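Local atomic coordinates of glutaredoxin-glutathione complex (Polygonaceae, PDB entry 5KQA), a protein that binds glutathione and probably acts as a plant oxidoreductase that uses it to reduce disulfides through a thiol-based active site. Residues V41-Y46 against Y64-L69; G48-V53 against R89-V94. One frame throughout, in Å; residues are numbered along the deposited sequence.

Contact 1 (V41-Y46 against Y64-L69); sequences VFSKTY and YQTIEL. With GSH (glutathione), chain B.
The side chains of Phe-42 and Ile-67 run alongside each other from paired positions on neighbouring parallel strands, and the buried, closely packed side of the contact is built around them. CD1 of Phe-42 comes 4.0 Å from CB of Ile-67, and the same CD1 meets CD2 of Leu-69 at 4.2 Å, both neighbours standing obliquely to the ring. Helices 20-35 and 75-86 close over this face. Three backbone hydrogen bonds join the strands, Val-41 N to Gln-65 O, almost straight at 175°, Ile-67 N to Val-41 O, and Ser-43 N to Ile-67 O; a fourth, from Leu-69 N to Ser-43 O at 2.7 Å, follows just past the end of strand 65-68. The strands run parallel, as the beta-alpha-beta crossover of the thioredoxin-like core requires: the chain leaves strand 39-43, forms helix 48-60 and returns as strand 65-68, an outermost strand. That helix covers the opposite face at Val-41 and Ser-43, and the face turns polar at Thr-66 and Glu-68. Glu-68 bends at its second torsion (chi2 -73°), which turns the carboxylate back over Ser-43; the bond from Ser-43 OG to Glu-68 OE1 is doubtful because OE1 is crowded in the model, but Lys-54 NZ serves both groups, hydrogen-bonded to Ser-43 OG and salt-bridged to Glu-68 OE2. The looser, partly exposed side lies beyond the strand, where Thr-45 OG1 turns to Asp-70 and Gln-71. Lys-44, fully extended past CG, donates a hydrogen bond from NZ to O31 of the glutathione glycine carboxylate (3.0 Å) and a weak one to O32, with Gln-79 OE1 as a further partner.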
ATOM      1  N   VAL A  41       1.160  -2.758  -1.363  1.00  9.99           N
ATOM      2  CA  VAL A  41       0.760  -2.840   0.028  1.00 10.94           C
ATOM      3  C   VAL A  41       1.929  -2.467   0.929  1.00 10.83           C
ATOM      4  O   VAL A  41       2.793  -3.297   1.182  1.00  9.31           O
ATOM      5  CB  VAL A  41       0.258  -4.246   0.391  1.00  8.86           C
ATOM      6  CG1 VAL A  41      -0.189  -4.270   1.838  1.00  9.84           C
ATOM      7  CG2 VAL A  41      -0.903  -4.655  -0.526  1.00  5.31           C
ATOM      8  N   PHE A  42       1.969  -1.221   1.409  1.00  6.80           N
ATOM      9  CA  PHE A  42       2.975  -0.869   2.407  1.00  8.58           C
ATOM     10  C   PHE A  42       2.550  -1.527   3.707  1.00 10.76           C
ATOM     11  O   PHE A  42       1.439  -1.346   4.176  1.00  7.22           O
ATOM     12  CB  PHE A  42       3.142   0.638   2.566  1.00  6.98           C
ATOM     13  CG  PHE A  42       3.717   1.307   1.354  1.00  9.40           C
ATOM     14  CD1 PHE A  42       5.089   1.301   1.124  1.00  9.87           C
ATOM     15  CD2 PHE A  42       2.887   1.929   0.434  1.00  8.69           C
ATOM     16  CE1 PHE A  42       5.628   1.917  -0.002  1.00  5.40           C
ATOM     17  CE2 PHE A  42       3.417   2.556  -0.697  1.00  7.99           C
ATOM     18  CZ  PHE A  42       4.795   2.543  -0.914  1.00  6.81           C
ATOM     19  N   SER A  43       3.459  -2.306   4.272  1.00  9.51           N
ATOM     20  CA  SER A  43       3.107  -3.307   5.267  1.00 11.46           C
ATOM     21  C   SER A  43       4.133  -3.366   6.408  1.00  9.56           C
ATOM     22  O   SER A  43       5.212  -2.764   6.324  1.00  8.33           O
ATOM     23  CB  SER A  43       3.001  -4.672   4.566  1.00  9.44           C
ATOM     24  OG  SER A  43       2.748  -5.733   5.469  1.00 16.36           O
ATOM     25  N   LYS A  44       3.789  -4.081   7.475  1.00  8.17           N
ATOM     26  CA  LYS A  44       4.806  -4.575   8.414  1.00  8.62           C
ATOM     27  C   LYS A  44       4.619  -6.085   8.586  1.00 10.57           C
ATOM     28  O   LYS A  44       3.498  -6.587   8.529  1.00 11.76           O
ATOM     29  CB  LYS A  44       4.735  -3.835   9.751  1.00  5.46           C
ATOM     30  CG  LYS A  44       5.327  -2.423   9.664  1.00  9.63           C
ATOM     31  CD  LYS A  44       5.246  -1.675  10.993  1.00 12.27           C
ATOM     32  CE  LYS A  44       5.916  -0.304  10.887  1.00 17.11           C
ATOM     33  NZ  LYS A  44       5.834   0.458  12.162  1.00 26.97           N
ATOM     34  N   THR A  45       5.720  -6.811   8.748  1.00 14.47           N
ATOM     35  CA  THR A  45       5.694  -8.274   8.677  1.00 10.92           C
ATOM     36  C   THR A  45       4.695  -8.929   9.635  1.00 12.52           C
ATOM     37  O   THR A  45       4.035  -9.905   9.289  1.00 10.15           O
ATOM     38  CB  THR A  45       7.089  -8.867   8.968  1.00 15.14           C
ATOM     39  OG1 THR A  45       8.075  -8.158   8.212  1.00 14.52           O
ATOM     40  CG2 THR A  45       7.131 -10.353   8.602  1.00 17.04           C
ATOM     41  N   TYR A  46       4.575  -8.396  10.844  1.00 10.62           N
ATOM     42  CA  TYR A  46       3.734  -9.048  11.842  1.00 14.32           C
ATOM     43  C   TYR A  46       2.482  -8.235  12.158  1.00 17.18           C
ATOM     44  O   TYR A  46       1.943  -8.312  13.262  1.00 19.30           O
ATOM     45  CB  TYR A  46       4.564  -9.337  13.101  1.00 17.57           C
ATOM     46  CG  TYR A  46       5.805 -10.133  12.729  1.00 15.46           C
ATOM     47  CD1 TYR A  46       5.717 -11.488  12.441  1.00 13.61           C
ATOM     48  CD2 TYR A  46       7.048  -9.515  12.608  1.00 17.88           C
ATOM     49  CE1 TYR A  46       6.842 -12.221  12.054  1.00 20.91           C
ATOM     50  CE2 TYR A  46       8.178 -10.239  12.229  1.00 18.71           C
ATOM     51  CZ  TYR A  46       8.063 -11.590  11.955  1.00 20.19           C
ATOM     52  OH  TYR A  46       9.175 -12.313  11.584  1.00 32.72           O
ATOM     53  N   TYR A  64       0.238  -8.201  -6.067  1.00 12.31           N
ATOM     54  CA  TYR A  64       0.618  -6.995  -5.369  1.00 12.86           C
ATOM     55  C   TYR A  64       2.089  -7.026  -5.017  1.00 14.14           C
ATOM     56  O   TYR A  64       2.698  -8.092  -4.910  1.00  9.99           O
ATOM     57  CB  TYR A  64      -0.221  -6.823  -4.105  1.00 10.16           C
ATOM     58  CG  TYR A  64      -0.204  -8.031  -3.216  1.00 12.96           C
ATOM     59  CD1 TYR A  64      -1.143  -9.039  -3.378  1.00 16.28           C
ATOM     60  CD2 TYR A  64       0.762  -8.181  -2.232  1.00 11.80           C
ATOM     61  CE1 TYR A  64      -1.135 -10.161  -2.579  1.00  8.67           C
ATOM     62  CE2 TYR A  64       0.779  -9.306  -1.426  1.00 15.27           C
ATOM     63  CZ  TYR A  64      -0.182 -10.288  -1.601  1.00 12.74           C
ATOM     64  OH  TYR A  64      -0.183 -11.418  -0.814  1.00 17.87           O
ATOM     65  N   GLN A  65       2.652  -5.840  -4.860  1.00 11.27           N
ATOM     66  CA  GLN A  65       3.973  -5.686  -4.290  1.00 11.42           C
ATOM     67  C   GLN A  65       3.813  -5.366  -2.813  1.00 12.27           C
ATOM     68  O   GLN A  65       3.202  -4.357  -2.445  1.00 10.64           O
ATOM     69  CB  GLN A  65       4.754  -4.573  -5.005  1.00 13.89           C
ATOM     70  CG  GLN A  65       6.124  -4.312  -4.405  1.00  8.01           C
ATOM     71  CD  GLN A  65       7.041  -5.468  -4.639  1.00  9.91           C
ATOM     72  OE1 GLN A  65       7.357  -5.782  -5.783  1.00  7.33           O
ATOM     73  NE2 GLN A  65       7.468  -6.135  -3.559  1.00  7.65           N
ATOM     74  N   THR A  66       4.338  -6.244  -1.967  1.00 12.70           N
ATOM     75  CA  THR A  66       4.434  -5.972  -0.544  1.00  8.10           C
ATOM     76  C   THR A  66       5.748  -5.274  -0.229  1.00 12.50           C
ATOM     77  O   THR A  66       6.810  -5.660  -0.737  1.00 12.12           O
ATOM     78  CB  THR A  66       4.359  -7.256   0.291  1.00 11.30           C
ATOM     79  OG1 THR A  66       3.094  -7.878   0.092  1.00 16.60           O
ATOM     80  CG2 THR A  66       4.537  -6.938   1.764  1.00 11.45           C
ATOM     81  N   ILE A  67       5.679  -4.263   0.627  1.00  6.03           N
ATOM     82  CA  ILE A  67       6.873  -3.589   1.101  1.00  7.43           C
ATOM     83  C   ILE A  67       6.805  -3.558   2.622  1.00 12.72           C
ATOM     84  O   ILE A  67       5.978  -2.863   3.202  1.00  9.07           O
ATOM     85  CB  ILE A  67       7.003  -2.152   0.537  1.00 10.29           C
ATOM     86  CG1 ILE A  67       7.087  -2.165  -1.000  1.00 13.33           C
ATOM     87  CG2 ILE A  67       8.229  -1.458   1.125  1.00  9.42           C
ATOM     88  CD1 ILE A  67       8.437  -2.700  -1.546  1.00  7.24           C
ATOM     89  N   GLU A  68       7.666  -4.336   3.263  1.00 10.47           N
ATOM     90  CA  GLU A  68       7.651  -4.454   4.717  1.00 10.59           C
ATOM     91  C   GLU A  68       8.507  -3.369   5.347  1.00 11.57           C
ATOM     92  O   GLU A  68       9.731  -3.465   5.320  1.00 10.69           O
ATOM     93  CB  GLU A  68       8.157  -5.834   5.149  1.00  8.90           C
ATOM     94  CG  GLU A  68       7.376  -7.011   4.576  1.00 10.80           C
ATOM     95  CD  GLU A  68       6.008  -7.170   5.217  1.00 17.01           C
ATOM     96  OE1 GLU A  68       5.565  -6.221   5.892  1.00 20.47           O
ATOM     97  OE2 GLU A  68       5.378  -8.241   5.059  1.00 15.45           O
ATOM     98  N   LEU A  69       7.874  -2.349   5.921  1.00  8.78           N
ATOM     99  CA  LEU A  69       8.617  -1.198   6.431  1.00 15.16           C
ATOM    100  C   LEU A  69       9.608  -1.573   7.542  1.00 12.63           C
ATOM    101  O   LEU A  69      10.685  -0.973   7.662  1.00  8.16           O
ATOM    102  CB  LEU A  69       7.654  -0.132   6.940  1.00 11.29           C
ATOM    103  CG  LEU A  69       6.658   0.430   5.935  1.00 17.45           C
ATOM    104  CD1 LEU A  69       5.903   1.585   6.584  1.00 12.88           C
ATOM    105  CD2 LEU A  69       7.373   0.863   4.670  1.00 12.86           C
TER
HETATM  106  N1  GSH B 201      -8.129   0.365  10.837  1.00 27.82           N
HETATM  107  CA1 GSH B 201      -6.801   0.062  10.413  1.00 24.36           C
HETATM  108  C1  GSH B 201      -6.909  -0.869   9.227  1.00 25.14           C
HETATM  109  O11 GSH B 201      -5.949  -0.980   8.417  1.00 15.02           O
HETATM  110  O12 GSH B 201      -7.973  -1.524   9.042  1.00 25.97           O
HETATM  111  CB1 GSH B 201      -6.001  -0.560  11.550  1.00 20.28           C
HETATM  112  CG1 GSH B 201      -4.601  -0.948  11.085  1.00 22.92           C
HETATM  113  CD1 GSH B 201      -3.608  -1.006  12.243  1.00 27.70           C
HETATM  114  OE1 GSH B 201      -3.978  -0.804  13.386  1.00 32.31           O
HETATM  115  N2  GSH B 201      -2.234  -1.298  11.994  1.00 20.62           N
HETATM  116  CA2 GSH B 201      -1.277  -1.350  13.054  1.00 29.31           C
HETATM  117  C2  GSH B 201      -0.308  -0.195  13.005  1.00 31.35           C
HETATM  118  O2  GSH B 201       0.081   0.265  11.942  1.00 24.17           O
HETATM  119  CB2 GSH B 201      -0.373  -2.553  12.917  1.00 32.36           C
HETATM  120  SG2 GSH B 201      -1.152  -4.034  13.497  1.00 36.56           S
HETATM  121  N3  GSH B 201       0.196   0.324  14.227  1.00 29.92           N
HETATM  122  CA3 GSH B 201       1.145   1.383  14.196  1.00 28.23           C
HETATM  123  C3  GSH B 201       2.419   0.878  13.521  1.00 35.85           C
HETATM  124  O31 GSH B 201       3.142   1.666  12.857  1.00 46.17           O
HETATM  125  O32 GSH B 201       2.771  -0.335  13.606  1.00 29.58           O

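Contact 2 (G48-V53 against R89-V94); sequences GYCSRV and RTVPNV. With GSH (glutathione), chain B.
The cis-proline loop of the thioredoxin fold meets the second cysteine of a CxxC sequence here: Pro-92, preceded by a cis peptide bond, packs against Cys-50 near the start of helix 48-60. SG of Cys-50 lies 3.5 Å from Pro-92 N and 3.6 Å from Pro-92 CB, and CB of Val-91 approaches the same sulfur. With SG anti to the carbonyl carbon (chi1 -67°), the thiol leans back beside its own backbone N and is set against the loop. The proline ring is wedged between successive levels of the helix: its CD meets CB of Tyr-49 at 3.6 Å, while its CG reaches CG1 of Val-53, one turn further on, at 3.8 Å. An alanine here, lacking the ring carbons CG and CD, would probably leave a gap beside Tyr-49 and Val-53 and make the cis peptide hard to keep, so that the loop could shift from the ligand. The tyrosine ring itself turns from the proline to glutathione, whose CB1 sits over one of its faces, displaced toward the rim. Val-91 holds the cysteinyl part of the tripeptide from both ends of its own backbone: its N donates to GSH O2 at 3.0 Å and its O accepts from GSH N2 at 2.7 Å, with N-H...O angles of 157° and 162°. No hydrogen bond joins the helix to the loop, so this junction rests on van der Waals contacts, among them the sulfur against the proline, and the polar backbone groups of Val-91 are spent on the ligand, consistent with recognition of the tripeptide mainly through the backbone of the loop.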
ATOM      1  N   GLY A  48      -1.317  -7.876  11.824  1.00  9.54           N
ATOM      2  CA  GLY A  48      -2.466  -8.716  11.549  1.00 12.91           C
ATOM      3  C   GLY A  48      -3.342  -8.176  10.437  1.00 10.59           C
ATOM      4  O   GLY A  48      -3.897  -8.931   9.645  1.00 13.39           O
ATOM      5  N   TYR A  49      -3.463  -6.857  10.366  1.00  8.12           N
ATOM      6  CA  TYR A  49      -4.301  -6.223   9.347  1.00  9.94           C
ATOM      7  C   TYR A  49      -3.676  -6.331   7.962  1.00  9.88           C
ATOM      8  O   TYR A  49      -4.376  -6.479   6.960  1.00  6.94           O
ATOM      9  CB  TYR A  49      -4.547  -4.749   9.701  1.00 13.56           C
ATOM     10  CG  TYR A  49      -5.446  -4.586  10.900  1.00 16.95           C
ATOM     11  CD1 TYR A  49      -6.788  -4.927  10.828  1.00 17.62           C
ATOM     12  CD2 TYR A  49      -4.950  -4.107  12.110  1.00 21.58           C
ATOM     13  CE1 TYR A  49      -7.618  -4.787  11.915  1.00 19.51           C
ATOM     14  CE2 TYR A  49      -5.776  -3.955  13.204  1.00 21.55           C
ATOM     15  CZ  TYR A  49      -7.107  -4.296  13.099  1.00 23.20           C
ATOM     16  OH  TYR A  49      -7.930  -4.150  14.185  1.00 22.50           O
ATOM     17  N   CYS A  50      -2.353  -6.236   7.915  1.00 11.47           N
ATOM     18  CA  CYS A  50      -1.614  -6.431   6.675  1.00 12.70           C
ATOM     19  C   CYS A  50      -1.822  -7.845   6.153  1.00 13.49           C
ATOM     20  O   CYS A  50      -2.058  -8.042   4.962  1.00 12.03           O
ATOM     21  CB  CYS A  50      -0.131  -6.154   6.880  1.00  9.84           C
ATOM     22  SG  CYS A  50       0.268  -4.447   7.238  1.00 13.90           S
ATOM     23  N   SER A  51      -1.759  -8.827   7.051  1.00 13.30           N
ATOM     24  CA  SER A  51      -2.008 -10.212   6.669  1.00 14.63           C
ATOM     25  C   SER A  51      -3.412 -10.407   6.105  1.00 11.03           C
ATOM     26  O   SER A  51      -3.585 -11.120   5.122  1.00 12.16           O
ATOM     27  CB  SER A  51      -1.795 -11.144   7.859  1.00 14.12           C
ATOM     28  OG  SER A  51      -0.433 -11.141   8.228  1.00 20.51           O
ATOM     29  N   ARG A  52      -4.410  -9.785   6.729  1.00 11.90           N
ATOM     30  CA  ARG A  52      -5.785  -9.845   6.220  1.00 12.62           C
ATOM     31  C   ARG A  52      -5.912  -9.327   4.787  1.00 10.83           C
ATOM     32  O   ARG A  52      -6.553  -9.968   3.943  1.00 14.04           O
ATOM     33  CB  ARG A  52      -6.737  -9.048   7.124  1.00  8.93           C
ATOM     34  CG  ARG A  52      -7.114  -9.741   8.424  1.00 20.07           C
ATOM     35  CD  ARG A  52      -8.624  -9.928   8.523  1.00 34.16           C
ATOM     36  NE  ARG A  52      -9.300  -8.684   8.868  1.00 52.20           N
ATOM     37  CZ  ARG A  52     -10.444  -8.272   8.334  1.00 28.79           C
ATOM     38  NH1 ARG A  52     -10.969  -7.120   8.725  1.00 34.23           N
ATOM     39  NH2 ARG A  52     -11.062  -9.000   7.412  1.00 22.97           N
ATOM     40  N   VAL A  53      -5.318  -8.169   4.506  1.00 11.70           N
ATOM     41  CA  VAL A  53      -5.504  -7.562   3.187  1.00 10.97           C
ATOM     42  C   VAL A  53      -4.761  -8.372   2.141  1.00  7.98           C
ATOM     43  O   VAL A  53      -5.244  -8.529   1.019  1.00  8.98           O
ATOM     44  CB  VAL A  53      -5.045  -6.067   3.114  1.00 13.20           C
ATOM     45  CG1 VAL A  53      -5.810  -5.215   4.110  1.00 25.66           C
ATOM     46  CG2 VAL A  53      -3.552  -5.921   3.300  1.00 17.13           C
ATOM     47  N   ARG A  89      -1.429   6.939   9.414  1.00 10.16           N
ATOM     48  CA  ARG A  89      -0.297   6.669  10.308  1.00 16.62           C
ATOM     49  C   ARG A  89       0.064   5.188  10.394  1.00 20.75           C
ATOM     50  O   ARG A  89       1.138   4.825  10.881  1.00 22.72           O
ATOM     51  CB  ARG A  89      -0.600   7.190  11.717  1.00 19.19           C
ATOM     52  CG  ARG A  89      -0.950   8.659  11.743  1.00 24.66           C
ATOM     53  CD  ARG A  89      -1.202   9.168  13.145  1.00 32.13           C
ATOM     54  NE  ARG A  89      -1.363  10.619  13.137  1.00 27.53           N
ATOM     55  CZ  ARG A  89      -0.350  11.471  13.245  1.00 24.02           C
ATOM     56  NH1 ARG A  89       0.889  11.014  13.377  1.00 29.51           N
ATOM     57  NH2 ARG A  89      -0.574  12.774  13.235  1.00 26.04           N
ATOM     58  N   THR A  90      -0.832   4.338   9.909  1.00 13.33           N
ATOM     59  CA  THR A  90      -0.712   2.903  10.116  1.00 14.94           C
ATOM     60  C   THR A  90      -0.517   2.113   8.833  1.00 10.91           C
ATOM     61  O   THR A  90      -0.739   2.622   7.731  1.00  9.19           O
ATOM     62  CB  THR A  90      -1.964   2.352  10.813  1.00 13.31           C
ATOM     63  OG1 THR A  90      -3.107   2.613   9.983  1.00 15.05           O
ATOM     64  CG2 THR A  90      -2.149   3.013  12.169  1.00 14.91           C
ATOM     65  N   VAL A  91      -0.108   0.859   9.006  1.00 10.31           N
ATOM     66  CA  VAL A  91      -0.080  -0.137   7.951  1.00  5.78           C
ATOM     67  C   VAL A  91      -1.234  -1.079   8.238  1.00  8.31           C
ATOM     68  O   VAL A  91      -1.603  -1.269   9.397  1.00  9.94           O
ATOM     69  CB  VAL A  91       1.272  -0.926   7.889  1.00  9.90           C
ATOM     70  CG1 VAL A  91       2.398  -0.057   7.315  1.00  5.82           C
ATOM     71  CG2 VAL A  91       1.650  -1.480   9.276  1.00 11.30           C
ATOM     72  N   PRO A  92      -1.811  -1.678   7.190  1.00 11.90           N
ATOM     73  CA  PRO A  92      -1.386  -1.528   5.798  1.00  8.71           C
ATOM     74  C   PRO A  92      -1.796  -0.195   5.155  1.00  6.75           C
ATOM     75  O   PRO A  92      -2.811   0.399   5.513  1.00 10.64           O
ATOM     76  CB  PRO A  92      -2.090  -2.692   5.107  1.00  9.68           C
ATOM     77  CG  PRO A  92      -3.353  -2.859   5.900  1.00 10.12           C
ATOM     78  CD  PRO A  92      -2.955  -2.604   7.322  1.00 12.19           C
ATOM     79  N   ASN A  93      -0.997   0.249   4.192  1.00  7.27           N
ATOM     80  CA  ASN A  93      -1.286   1.450   3.419  1.00  6.82           C
ATOM     81  C   ASN A  93      -1.246   1.049   1.950  1.00  6.06           C
ATOM     82  O   ASN A  93      -0.175   0.837   1.377  1.00  8.05           O
ATOM     83  CB  ASN A  93      -0.284   2.560   3.732  1.00  5.64           C
ATOM     84  CG  ASN A  93      -0.780   3.940   3.322  1.00 11.09           C
ATOM     85  OD1 ASN A  93      -1.539   4.084   2.370  1.00 10.69           O
ATOM     86  ND2 ASN A  93      -0.344   4.961   4.045  1.00  8.32           N
ATOM     87  N   VAL A  94      -2.430   0.908   1.369  1.00  7.65           N
ATOM     88  CA  VAL A  94      -2.621   0.333   0.038  1.00 10.91           C
ATOM     89  C   VAL A  94      -2.797   1.382  -1.073  1.00  8.76           C
ATOM     90  O   VAL A  94      -3.540   2.353  -0.923  1.00  7.38           O
ATOM     91  CB  VAL A  94      -3.863  -0.608   0.039  1.00  7.58           C
ATOM     92  CG1 VAL A  94      -4.068  -1.275  -1.329  1.00  5.72           C
ATOM     93  CG2 VAL A  94      -3.731  -1.656   1.136  1.00  7.84           C
TER
HETATM   94  N1  GSH B 201      -8.129   0.365  10.837  1.00 27.82           N
HETATM   95  CA1 GSH B 201      -6.801   0.062  10.413  1.00 24.36           C
HETATM   96  C1  GSH B 201      -6.909  -0.869   9.227  1.00 25.14           C
HETATM   97  O11 GSH B 201      -5.949  -0.980   8.417  1.00 15.02           O
HETATM   98  O12 GSH B 201      -7.973  -1.524   9.042  1.00 25.97           O
HETATM   99  CB1 GSH B 201      -6.001  -0.560  11.550  1.00 20.28           C
HETATM  100  CG1 GSH B 201      -4.601  -0.948  11.085  1.00 22.92           C
HETATM  101  CD1 GSH B 201      -3.608  -1.006  12.243  1.00 27.70           C
HETATM  102  OE1 GSH B 201      -3.978  -0.804  13.386  1.00 32.31           O
HETATM  103  N2  GSH B 201      -2.234  -1.298  11.994  1.00 20.62           N
HETATM  104  CA2 GSH B 201      -1.277  -1.350  13.054  1.00 29.31           C
HETATM  105  C2  GSH B 201      -0.308  -0.195  13.005  1.00 31.35           C
HETATM  106  O2  GSH B 201       0.081   0.265  11.942  1.00 24.17           O
HETATM  107  CB2 GSH B 201      -0.373  -2.553  12.917  1.00 32.36           C
HETATM  108  SG2 GSH B 201      -1.152  -4.034  13.497  1.00 36.56           S
HETATM  109  N3  GSH B 201       0.196   0.324  14.227  1.00 29.92           N
HETATM  110  CA3 GSH B 201       1.145   1.383  14.196  1.00 28.23           C
HETATM  111  C3  GSH B 201       2.419   0.878  13.521  1.00 35.85           C
HETATM  112  O31 GSH B 201       3.142   1.666  12.857  1.00 46.17           O
HETATM  113  O32 GSH B 201       2.771  -0.335  13.606  1.00 29.58           O

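How the contacts relate
From the N terminus, helix 20-35 leads into strand 39-43 and residues 41-46, the first half of contact 1; residues 48-53, the first half of contact 2, follow almost at once. The chain then completes helix 48-60 and returns at 64-69, where contact 1 closes a mostly helical loop. Contact 2 closes only later, at 89-94, after helix 75-86, so the two loops cross rather than nest. Contact 1 ties an outermost strand to strand 39-43; contact 2 joins the helix between them to the approach to strand 93-96. They meet where Phe-42 O accepts a probable hydrogen bond from Asn-93 N (2.9 Å), and both border glutathione.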